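Local coordinates for protein TqaL (Neurospora crassa, PDB 7EEH) that belongs to the 2OG-Fe dioxygenase family of the cupin clan and holds a ferric ion between two histidines and an aspartate, at residues S39-L44 with L241-L246; Q131-F136 with M192-G197; V209-D214 with A221-I226; T30-F35 with V144-R149. The protein carries 1 engineered substitution. All blocks are in the same frame, centred on the assembly; numbering follows the deposited sequence.

Contact 1. Residues S39-L44 with L241-L246; sequences SDMVPL and LDTLLL
Two groups grip T243 OG1: the hydroxyl donates to L241 O at 2.9 Å and is also hydrogen-bonded to T194 OG1 of the neighbouring strand 190-199. The first is a bond within the segment, from T243 back to L241, and its donor stands above the plane of the L241 carbonyl, 49° out of it, so the hydroxyl is not lined up with a lone pair. M41, modelled as selenomethionine, comes against this pair from helix 38-48. Its CG rests 3.4 Å from L241 O and 4.1 Å from T243 OG1, the side chain running across that of T243 at about a right angle. With chi1 at -64° the CG swings back beside its own backbone N, and further bends at chi2 and chi3 carry SE and CE on toward L133 and F136 of helix 128-141. Alongside, M41 CB meets L241 CB at 4.1 Å. One residue on, V42 offers a single methyl: CG2 lies 3.8 Å from L241 CD1, the two side chains again crossing nearly perpendicularly. No hydrogen bond joins the two segments themselves. A polar tie runs just beside them: D242 OD1 accepts from G38 N at the start of the helix, while OD2 is held by the backbone N of R238 and of H239. L241, just ahead of strand 243-247, meets M41 and V42 on the helix side and T194 of strand 190-199 on the sheet. Helix 38-48 lies here against the larger sheet, as helices do on the outer side of the double-stranded beta-helix of 2OG-Fe dioxygenases.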
# COMPACT_ATOMS: atom_id res chain seq x y z
N SER B 39 -16.21 -4.45 -5.73
CA SER B 39 -15.12 -3.54 -6.08
C SER B 39 -13.87 -3.80 -5.26
O SER B 39 -12.75 -3.62 -5.76
CB SER B 39 -15.57 -2.08 -5.93
OG SER B 39 -16.05 -1.80 -4.62
N ASP B 40 -14.03 -4.24 -4.00
CA ASP B 40 -12.89 -4.62 -3.17
C ASP B 40 -12.42 -6.05 -3.42
O ASP B 40 -11.24 -6.35 -3.22
CB ASP B 40 -13.26 -4.43 -1.69
CG ASP B 40 -13.54 -2.99 -1.36
OD1 ASP B 40 -12.88 -2.14 -1.98
OD2 ASP B 40 -14.43 -2.70 -0.53
N MSE B 41 -13.32 -6.94 -3.83
CA MSE B 41 -12.89 -8.30 -4.17
C MSE B 41 -12.03 -8.34 -5.43
O MSE B 41 -11.08 -9.12 -5.48
CB MSE B 41 -14.09 -9.24 -4.34
CG MSE B 41 -14.87 -9.43 -3.06
SE MSE B 41 -13.91 -10.60 -1.84
CE MSE B 41 -12.96 -11.73 -3.08
N VAL B 42 -12.34 -7.51 -6.44
CA VAL B 42 -11.64 -7.63 -7.73
C VAL B 42 -10.12 -7.54 -7.57
O VAL B 42 -9.42 -8.45 -8.05
CB VAL B 42 -12.19 -6.62 -8.74
CG1 VAL B 42 -11.22 -6.48 -9.90
CG2 VAL B 42 -13.53 -7.08 -9.26
N PRO B 43 -9.55 -6.52 -6.91
CA PRO B 43 -8.09 -6.49 -6.79
C PRO B 43 -7.53 -7.63 -5.95
O PRO B 43 -6.41 -8.08 -6.22
CB PRO B 43 -7.80 -5.12 -6.16
CG PRO B 43 -9.06 -4.73 -5.52
CD PRO B 43 -10.16 -5.32 -6.31
N LEU B 44 -8.28 -8.14 -4.98
CA LEU B 44 -7.81 -9.31 -4.24
C LEU B 44 -7.71 -10.53 -5.14
O LEU B 44 -6.71 -11.26 -5.11
CB LEU B 44 -8.74 -9.59 -3.05
CG LEU B 44 -8.84 -8.44 -2.04
CD1 LEU B 44 -9.72 -8.79 -0.87
CD2 LEU B 44 -7.46 -8.06 -1.56
N LEU B 241 -19.43 -9.85 -7.70
CA LEU B 241 -18.48 -10.39 -6.71
C LEU B 241 -18.71 -9.85 -5.30
O LEU B 241 -17.87 -10.12 -4.44
CB LEU B 241 -17.02 -10.15 -7.10
CG LEU B 241 -16.53 -10.89 -8.36
CD1 LEU B 241 -15.09 -10.52 -8.68
CD2 LEU B 241 -16.68 -12.40 -8.19
N ASP B 242 -19.78 -9.09 -5.04
CA ASP B 242 -20.26 -8.93 -3.68
C ASP B 242 -20.24 -10.29 -2.97
O ASP B 242 -20.78 -11.27 -3.49
CB ASP B 242 -21.68 -8.37 -3.67
CG ASP B 242 -21.73 -6.84 -3.88
OD1 ASP B 242 -20.67 -6.17 -3.94
OD2 ASP B 242 -22.85 -6.31 -3.95
N THR B 243 -19.62 -10.34 -1.79
CA THR B 243 -19.36 -11.60 -1.10
C THR B 243 -19.66 -11.47 0.39
O THR B 243 -19.13 -10.58 1.07
CB THR B 243 -17.90 -12.05 -1.28
OG1 THR B 243 -17.66 -12.40 -2.66
CG2 THR B 243 -17.60 -13.26 -0.43
N LEU B 244 -20.50 -12.38 0.89
CA LEU B 244 -20.80 -12.53 2.31
C LEU B 244 -20.18 -13.83 2.80
O LEU B 244 -20.38 -14.87 2.18
CB LEU B 244 -22.31 -12.56 2.55
CG LEU B 244 -22.72 -12.91 3.98
CD1 LEU B 244 -22.36 -11.76 4.92
CD2 LEU B 244 -24.20 -13.28 4.06
N LEU B 245 -19.43 -13.76 3.90
CA LEU B 245 -18.89 -14.95 4.56
C LEU B 245 -19.35 -14.94 6.02
O LEU B 245 -19.27 -13.91 6.68
CB LEU B 245 -17.35 -14.95 4.48
CG LEU B 245 -16.56 -16.03 5.22
CD1 LEU B 245 -16.79 -17.37 4.56
CD2 LEU B 245 -15.08 -15.67 5.17
N LEU B 246 -19.83 -16.08 6.52
CA LEU B 246 -20.38 -16.12 7.87
C LEU B 246 -20.02 -17.42 8.56
O LEU B 246 -19.91 -18.47 7.92
CB LEU B 246 -21.91 -15.93 7.89
CG LEU B 246 -22.82 -16.90 7.13
CD1 LEU B 246 -23.16 -18.14 7.95
CD2 LEU B 246 -24.09 -16.17 6.72

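Contact 2. Residues Q131-F136 with M192-G197; sequences QALLVF and MTTYLG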
# COMPACT_ATOMS: atom_id res chain seq x y z
N GLN B 131 -11.20 -20.06 -9.03
CA GLN B 131 -10.15 -20.65 -8.21
C GLN B 131 -9.65 -19.66 -7.16
O GLN B 131 -9.41 -20.03 -6.02
CB GLN B 131 -8.99 -21.13 -9.08
CG GLN B 131 -9.39 -22.25 -10.07
CD GLN B 131 -8.22 -22.80 -10.87
OE1 GLN B 131 -7.18 -22.16 -10.99
NE2 GLN B 131 -8.39 -24.00 -11.42
N ALA B 132 -9.50 -18.39 -7.55
CA ALA B 132 -9.09 -17.38 -6.58
C ALA B 132 -10.12 -17.25 -5.46
O ALA B 132 -9.75 -17.05 -4.30
CB ALA B 132 -8.89 -16.04 -7.27
N LEU B 133 -11.41 -17.42 -5.78
CA LEU B 133 -12.43 -17.39 -4.74
C LEU B 133 -12.24 -18.51 -3.73
O LEU B 133 -12.39 -18.29 -2.52
CB LEU B 133 -13.83 -17.45 -5.34
CG LEU B 133 -14.43 -16.12 -5.80
CD1 LEU B 133 -15.71 -16.34 -6.60
CD2 LEU B 133 -14.68 -15.18 -4.60
N LEU B 134 -11.91 -19.72 -4.20
CA LEU B 134 -11.64 -20.82 -3.28
C LEU B 134 -10.43 -20.53 -2.40
O LEU B 134 -10.45 -20.76 -1.19
CB LEU B 134 -11.42 -22.12 -4.05
CG LEU B 134 -12.65 -22.87 -4.59
CD1 LEU B 134 -12.18 -23.99 -5.49
CD2 LEU B 134 -13.51 -23.42 -3.45
N VAL B 135 -9.34 -20.05 -3.01
CA VAL B 135 -8.15 -19.73 -2.24
C VAL B 135 -8.47 -18.66 -1.20
O VAL B 135 -8.10 -18.78 -0.03
CB VAL B 135 -7.01 -19.29 -3.19
CG1 VAL B 135 -5.80 -18.90 -2.41
CG2 VAL B 135 -6.64 -20.44 -4.13
N PHE B 136 -9.18 -17.61 -1.62
CA PHE B 136 -9.60 -16.55 -0.70
C PHE B 136 -10.28 -17.12 0.53
O PHE B 136 -9.92 -16.79 1.67
CB PHE B 136 -10.55 -15.60 -1.44
CG PHE B 136 -11.24 -14.56 -0.55
CD1 PHE B 136 -10.64 -13.33 -0.29
CD2 PHE B 136 -12.53 -14.77 -0.09
CE1 PHE B 136 -11.30 -12.36 0.46
CE2 PHE B 136 -13.20 -13.81 0.65
CZ PHE B 136 -12.57 -12.59 0.93
N MSE B 192 -20.12 -19.12 2.41
CA MSE B 192 -19.75 -17.96 1.60
C MSE B 192 -20.70 -17.89 0.40
O MSE B 192 -20.93 -18.91 -0.29
CB MSE B 192 -18.29 -18.04 1.12
CG MSE B 192 -17.82 -16.82 0.32
SE MSE B 192 -15.91 -16.58 0.32
CE MSE B 192 -15.36 -17.42 -1.41
N THR B 193 -21.29 -16.72 0.17
CA THR B 193 -22.20 -16.49 -0.94
C THR B 193 -21.69 -15.32 -1.75
O THR B 193 -21.56 -14.20 -1.23
CB THR B 193 -23.62 -16.22 -0.45
OG1 THR B 193 -23.61 -15.05 0.37
CG2 THR B 193 -24.11 -17.40 0.37
N THR B 194 -21.39 -15.57 -3.02
CA THR B 194 -20.76 -14.60 -3.90
C THR B 194 -21.68 -14.37 -5.09
O THR B 194 -22.16 -15.33 -5.70
CB THR B 194 -19.39 -15.10 -4.35
OG1 THR B 194 -18.50 -15.12 -3.21
CG2 THR B 194 -18.79 -14.22 -5.44
N TYR B 195 -21.96 -13.11 -5.38
CA TYR B 195 -22.91 -12.71 -6.40
C TYR B 195 -22.22 -12.61 -7.75
O TYR B 195 -21.18 -11.95 -7.88
CB TYR B 195 -23.52 -11.38 -5.99
CG TYR B 195 -24.35 -10.64 -7.00
CD1 TYR B 195 -23.75 -9.81 -7.95
CD2 TYR B 195 -25.73 -10.71 -6.96
CE1 TYR B 195 -24.53 -9.09 -8.86
CE2 TYR B 195 -26.51 -10.00 -7.86
CZ TYR B 195 -25.90 -9.20 -8.80
OH TYR B 195 -26.69 -8.49 -9.69
N LEU B 196 -22.79 -13.25 -8.76
CA LEU B 196 -22.24 -13.19 -10.10
C LEU B 196 -22.98 -12.24 -11.03
O LEU B 196 -22.36 -11.66 -11.92
CB LEU B 196 -22.23 -14.59 -10.74
CG LEU B 196 -21.32 -15.61 -10.07
CD1 LEU B 196 -21.38 -16.95 -10.85
CD2 LEU B 196 -19.90 -15.04 -9.99
N GLY B 197 -24.29 -12.09 -10.85
CA GLY B 197 -25.08 -11.22 -11.70
C GLY B 197 -26.55 -11.43 -11.41
O GLY B 197 -26.93 -12.27 -10.59
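At the edge of the F136 ring, almost in its plane, sits the selenium of M192, a selenomethionine. SE is 5.0 Å from the ring centroid, 87° off the ring normal, and lies level with both CD2 and CE2: a Met-aromatic contact of the edge-on kind. The other flat group, the Y195 phenol, does not turn to the helix; one of its faces carries G197 N of its own strand, offset toward the rim. From SE the M192 chain bends, and CE tucks under the helix at 3.3 Å from L133 O and 4.0 Å from L133 CD2. With CG anti to the backbone N (chi1 -178°) and chi2 also extended, the side chain reaches straight out from the sheet before that bend. This is a helix laid over a sheet: helix 128-141 runs against strand 190-199 at 148° between the directions of the two short segments, their axes 11.2 Å apart at closest approach. L133 points at the strand, and its CD1 meets T194 CG2 tip to tip at 3.9 Å. L272 of strand 267-277 touches the L133 side chain as well, and L45 of helix 38-48 packs on it too. Past T194 the strand breaks its regular pairing, where L196 and G197 form a classic beta bulge against strand 267-277.

Contact 3. Residues V209-D214 with A221-I226; sequences VTFMHD and AKYTEI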
# COMPACT_ATOMS: atom_id res chain seq x y z
N VAL B 209 -32.37 -9.96 0.19
CA VAL B 209 -31.61 -9.42 1.32
C VAL B 209 -31.30 -10.57 2.27
O VAL B 209 -32.18 -11.36 2.60
CB VAL B 209 -32.40 -8.31 2.04
CG1 VAL B 209 -31.78 -8.00 3.39
CG2 VAL B 209 -32.43 -7.05 1.18
N THR B 210 -30.04 -10.65 2.71
CA THR B 210 -29.64 -11.65 3.70
C THR B 210 -29.62 -10.99 5.07
O THR B 210 -28.91 -10.00 5.27
CB THR B 210 -28.26 -12.24 3.37
OG1 THR B 210 -28.24 -12.70 2.01
CG2 THR B 210 -27.90 -13.40 4.32
N PHE B 211 -30.44 -11.51 5.98
CA PHE B 211 -30.41 -11.12 7.39
C PHE B 211 -29.61 -12.14 8.18
O PHE B 211 -29.69 -13.33 7.91
CB PHE B 211 -31.83 -11.03 7.97
CG PHE B 211 -32.72 -10.07 7.24
CD1 PHE B 211 -32.70 -8.73 7.56
CD2 PHE B 211 -33.54 -10.51 6.22
CE1 PHE B 211 -33.50 -7.83 6.88
CE2 PHE B 211 -34.36 -9.62 5.53
CZ PHE B 211 -34.33 -8.27 5.86
N MSE B 212 -28.84 -11.67 9.14
CA MSE B 212 -28.24 -12.60 10.07
C MSE B 212 -28.71 -12.29 11.46
O MSE B 212 -28.87 -11.13 11.84
CB MSE B 212 -26.73 -12.56 9.98
CG MSE B 212 -26.21 -13.08 8.64
SE MSE B 212 -24.40 -12.47 8.52
CE MSE B 212 -23.86 -13.06 10.25
N HIS B 213 -28.94 -13.36 12.22
CA HIS B 213 -29.59 -13.29 13.52
C HIS B 213 -28.70 -13.97 14.54
O HIS B 213 -27.87 -14.82 14.20
CB HIS B 213 -30.97 -13.96 13.48
CG HIS B 213 -31.71 -13.79 12.19
ND1 HIS B 213 -32.54 -12.72 11.94
CD2 HIS B 213 -31.73 -14.55 11.06
CE1 HIS B 213 -33.06 -12.84 10.73
NE2 HIS B 213 -32.58 -13.93 10.17
N ASP B 214 -28.87 -13.58 15.80
CA ASP B 214 -28.20 -14.32 16.87
C ASP B 214 -28.92 -15.65 17.09
O ASP B 214 -29.97 -15.92 16.50
CB ASP B 214 -28.12 -13.48 18.15
CG ASP B 214 -29.48 -13.15 18.75
OD1 ASP B 214 -30.29 -14.08 18.95
OD2 ASP B 214 -29.73 -11.97 19.05
N ALA B 221 -38.68 -19.21 11.58
CA ALA B 221 -39.44 -17.97 11.45
C ALA B 221 -39.35 -17.42 10.03
O ALA B 221 -38.30 -17.49 9.39
CB ALA B 221 -38.92 -16.93 12.44
N LYS B 222 -40.46 -16.88 9.55
CA LYS B 222 -40.48 -16.21 8.26
C LYS B 222 -39.77 -14.86 8.36
O LYS B 222 -39.79 -14.20 9.40
CB LYS B 222 -41.93 -16.00 7.78
CG LYS B 222 -42.38 -16.96 6.69
CD LYS B 222 -42.58 -18.38 7.22
CE LYS B 222 -43.79 -18.51 8.14
NZ LYS B 222 -44.37 -19.89 8.14
N TYR B 223 -39.13 -14.46 7.25
CA TYR B 223 -38.28 -13.28 7.31
C TYR B 223 -39.06 -12.01 7.66
O TYR B 223 -38.47 -11.07 8.20
CB TYR B 223 -37.53 -13.09 5.99
CG TYR B 223 -38.17 -12.11 5.04
CD1 TYR B 223 -39.14 -12.52 4.13
CD2 TYR B 223 -37.82 -10.76 5.05
CE1 TYR B 223 -39.73 -11.63 3.26
CE2 TYR B 223 -38.41 -9.86 4.18
CZ TYR B 223 -39.36 -10.30 3.29
OH TYR B 223 -39.94 -9.41 2.42
N THR B 224 -40.36 -11.98 7.38
CA THR B 224 -41.17 -10.84 7.82
C THR B 224 -41.35 -10.83 9.33
O THR B 224 -41.57 -9.75 9.91
CB THR B 224 -42.54 -10.87 7.14
OG1 THR B 224 -43.00 -12.22 7.03
CG2 THR B 224 -42.45 -10.26 5.75
N GLU B 225 -41.25 -11.98 10.00
CA GLU B 225 -41.57 -12.11 11.41
C GLU B 225 -40.35 -12.06 12.32
O GLU B 225 -40.47 -12.33 13.52
CB GLU B 225 -42.33 -13.41 11.66
CG GLU B 225 -43.50 -13.68 10.74
CD GLU B 225 -44.03 -15.10 10.90
OE1 GLU B 225 -43.31 -16.05 10.51
OE2 GLU B 225 -45.14 -15.27 11.44
N ILE B 226 -39.17 -11.74 11.80
CA ILE B 226 -37.98 -11.77 12.64
C ILE B 226 -37.95 -10.54 13.54
O ILE B 226 -38.38 -9.45 13.16
CB ILE B 226 -36.71 -11.89 11.78
CG1 ILE B 226 -36.48 -10.62 10.96
CG2 ILE B 226 -36.80 -13.10 10.86
CD1 ILE B 226 -35.37 -9.75 11.52
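F211, with V209 CG1 over one face of its ring and offset toward the rim, is the first residue of strand 209-213 to meet the loop across from it, its CE2 lying 3.7 Å from Y223 CD2. The planes of these two rings are nearly parallel but displaced, so that they meet through those two atoms at their rims. Next on the same side of the strand comes H213, whose CE1 nestles against I226, 3.8 Å from CG2 and 3.9 Å from CD1. The I226 CD1 methyl comes in at the edge of the imidazole, in its plane. Across the chi1 bond of I226 (68°), CG1 stands between the backbone N and the carbonyl carbon, and the whole branched side chain crosses the histidine at about a right angle. H213 NE2 is bonded to S254 OG, which fixes how the ring is turned. The loop keeps its shape by its own bonds: E225 N to K222 O at 2.7 Å, and K222 N back to E225 OE1 at 3.1 Å. P228 of the second subunit packs on both F211 and I226. The strand is the middle one of the smaller sheet, beside strand 252-255 with the iron ligand H253, an arrangement typical of the double-stranded beta-helix around a cupin-type metal site.

Contact 4. Residues T30-F35 with V144-R149; sequences TNRSIF and VQTTHR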
# COMPACT_ATOMS: atom_id res chain seq x y z
N THR B 30 -13.35 -11.22 14.67
CA THR B 30 -14.01 -10.31 15.62
C THR B 30 -15.52 -10.34 15.45
O THR B 30 -16.25 -10.43 16.44
CB THR B 30 -13.47 -8.89 15.44
OG1 THR B 30 -12.10 -8.87 15.82
CG2 THR B 30 -14.24 -7.92 16.32
N ASN B 31 -16.00 -10.27 14.21
CA ASN B 31 -17.42 -10.07 13.99
C ASN B 31 -18.19 -11.34 13.66
O ASN B 31 -19.42 -11.31 13.69
CB ASN B 31 -17.63 -9.05 12.87
CG ASN B 31 -17.14 -7.68 13.24
OD1 ASN B 31 -17.20 -7.28 14.41
ND2 ASN B 31 -16.65 -6.94 12.26
N ARG B 32 -17.51 -12.44 13.32
CA ARG B 32 -18.09 -13.73 12.95
C ARG B 32 -18.83 -13.70 11.62
O ARG B 32 -19.51 -14.69 11.26
CB ARG B 32 -19.01 -14.28 14.05
CG ARG B 32 -18.49 -14.04 15.48
CD ARG B 32 -17.04 -14.45 15.65
NE ARG B 32 -16.90 -15.89 15.71
CZ ARG B 32 -15.74 -16.53 15.73
NH1 ARG B 32 -14.59 -15.86 15.69
NH2 ARG B 32 -15.73 -17.85 15.80
N SER B 33 -18.72 -12.60 10.88
CA SER B 33 -19.09 -12.52 9.47
C SER B 33 -18.43 -11.28 8.87
O SER B 33 -18.03 -10.37 9.59
CB SER B 33 -20.60 -12.46 9.26
OG SER B 33 -21.13 -11.21 9.66
N ILE B 34 -18.31 -11.28 7.54
CA ILE B 34 -17.80 -10.13 6.80
C ILE B 34 -18.55 -10.03 5.49
O ILE B 34 -18.91 -11.04 4.87
CB ILE B 34 -16.29 -10.20 6.49
CG1 ILE B 34 -15.92 -11.52 5.80
CG2 ILE B 34 -15.46 -9.97 7.73
CD1 ILE B 34 -14.48 -11.53 5.29
N PHE B 35 -18.77 -8.80 5.04
CA PHE B 35 -19.31 -8.54 3.71
C PHE B 35 -18.27 -7.74 2.95
O PHE B 35 -17.76 -6.74 3.45
CB PHE B 35 -20.64 -7.79 3.77
CG PHE B 35 -21.27 -7.57 2.41
CD1 PHE B 35 -21.82 -8.63 1.71
CD2 PHE B 35 -21.31 -6.30 1.85
CE1 PHE B 35 -22.41 -8.43 0.46
CE2 PHE B 35 -21.89 -6.10 0.60
CZ PHE B 35 -22.44 -7.17 -0.09
N VAL B 144 -9.25 -20.23 12.10
CA VAL B 144 -10.25 -19.49 12.86
C VAL B 144 -10.99 -20.45 13.78
O VAL B 144 -11.68 -21.36 13.32
CB VAL B 144 -11.22 -18.76 11.94
CG1 VAL B 144 -12.31 -18.09 12.77
CG2 VAL B 144 -10.49 -17.72 11.11
N GLN B 145 -10.86 -20.23 15.10
CA GLN B 145 -11.54 -21.08 16.07
C GLN B 145 -13.04 -20.78 16.10
O GLN B 145 -13.44 -19.62 16.21
CB GLN B 145 -10.94 -20.88 17.46
CG GLN B 145 -9.51 -21.40 17.60
CD GLN B 145 -9.08 -21.57 19.06
OE1 GLN B 145 -9.70 -21.02 19.97
NE2 GLN B 145 -8.02 -22.34 19.28
N THR B 146 -13.86 -21.83 16.00
CA THR B 146 -15.31 -21.69 15.99
C THR B 146 -15.93 -22.74 16.90
O THR B 146 -15.25 -23.63 17.41
CB THR B 146 -15.90 -21.86 14.58
OG1 THR B 146 -15.52 -23.14 14.08
CG2 THR B 146 -15.40 -20.79 13.63
N THR B 147 -17.25 -22.64 17.07
CA THR B 147 -18.04 -23.67 17.75
C THR B 147 -17.97 -25.00 17.00
O THR B 147 -18.19 -25.05 15.79
CB THR B 147 -19.49 -23.21 17.86
OG1 THR B 147 -19.54 -21.92 18.45
CG2 THR B 147 -20.31 -24.19 18.70
N HIS B 148 -17.68 -26.08 17.72
CA HIS B 148 -17.53 -27.39 17.10
C HIS B 148 -18.87 -28.14 17.06
O HIS B 148 -19.46 -28.41 18.11
CB HIS B 148 -16.47 -28.20 17.83
CG HIS B 148 -15.08 -27.76 17.52
ND1 HIS B 148 -13.97 -28.49 17.88
CD2 HIS B 148 -14.62 -26.68 16.85
CE1 HIS B 148 -12.88 -27.87 17.46
NE2 HIS B 148 -13.25 -26.77 16.83
N ARG B 149 -19.34 -28.46 15.85
CA ARG B 149 -20.53 -29.31 15.73
C ARG B 149 -20.19 -30.71 16.20
O ARG B 149 -19.19 -31.28 15.74
CB ARG B 149 -21.04 -29.36 14.29
CG ARG B 149 -21.62 -28.07 13.75
CD ARG B 149 -22.39 -28.28 12.46
NE ARG B 149 -22.81 -27.01 11.87
CZ ARG B 149 -23.85 -26.32 12.29
NH1 ARG B 149 -24.59 -26.78 13.28
NH2 ARG B 149 -24.15 -25.16 11.72
O HOH W 1 -12.07 -17.29 16.45
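R32 takes a positive phi (68°) on leaving helix 12-31; its side chain sets CG beside its own N, then bends at chi2 and chi3, a compact curl that delivers the guanidinium to the backbone of Q145. There NH2 donates to Q145 O at 2.9 Å, a nearly straight bond (164° at the hydrogen). The match is flat on both sides: the donor lies in the carbonyl plane on a lone pair, and the oxygen lies close to the guanidinium plane. A water doubles the link, accepting from R32 NH1 at 3.0 Å and donating to the same Q145 O at 2.7 Å, so one carbonyl holds both ends of the guanidinium fork. T146 CG2 rests 3.7 Å from NH2, and V144 CG1 is a looser neighbour of NH1. NH1 also bonds I29 O, and NE makes a salt bridge to E250 OE1, a carboxylate that probably offsets the arginine charge. E250 also takes T147 N through its other oxygen, so it binds both sides of the contact. R32 thus stands where helix 12-31 gives way to strand 33-36, next to strand 243-247, and holds the loop that follows helix 128-141 against that junction.

How the contacts relate
From the N terminus, contact 4 opens first, at the turn from helix 12-31 into strand 33-36, and closes at 144-149. Contact 1 opens next, on helix 38-48, and closes only at 241-246, so the two cross. Within the long loop of contact 1 lies contact 2, which starts on helix 128-141 and closes on strand 190-199; it also crosses contact 4. Contact 3 is nested in contact 1 too, in series after contacts 2 and 4, and closes a short loop after strand 209-213. Strands 33-36, 243-247 and 190-199 are successive in the larger sheet, tying contacts 4, 1 and 2 together, while contact 3 belongs to the smaller sheet, meeting contact 1 where L244 packs on T210.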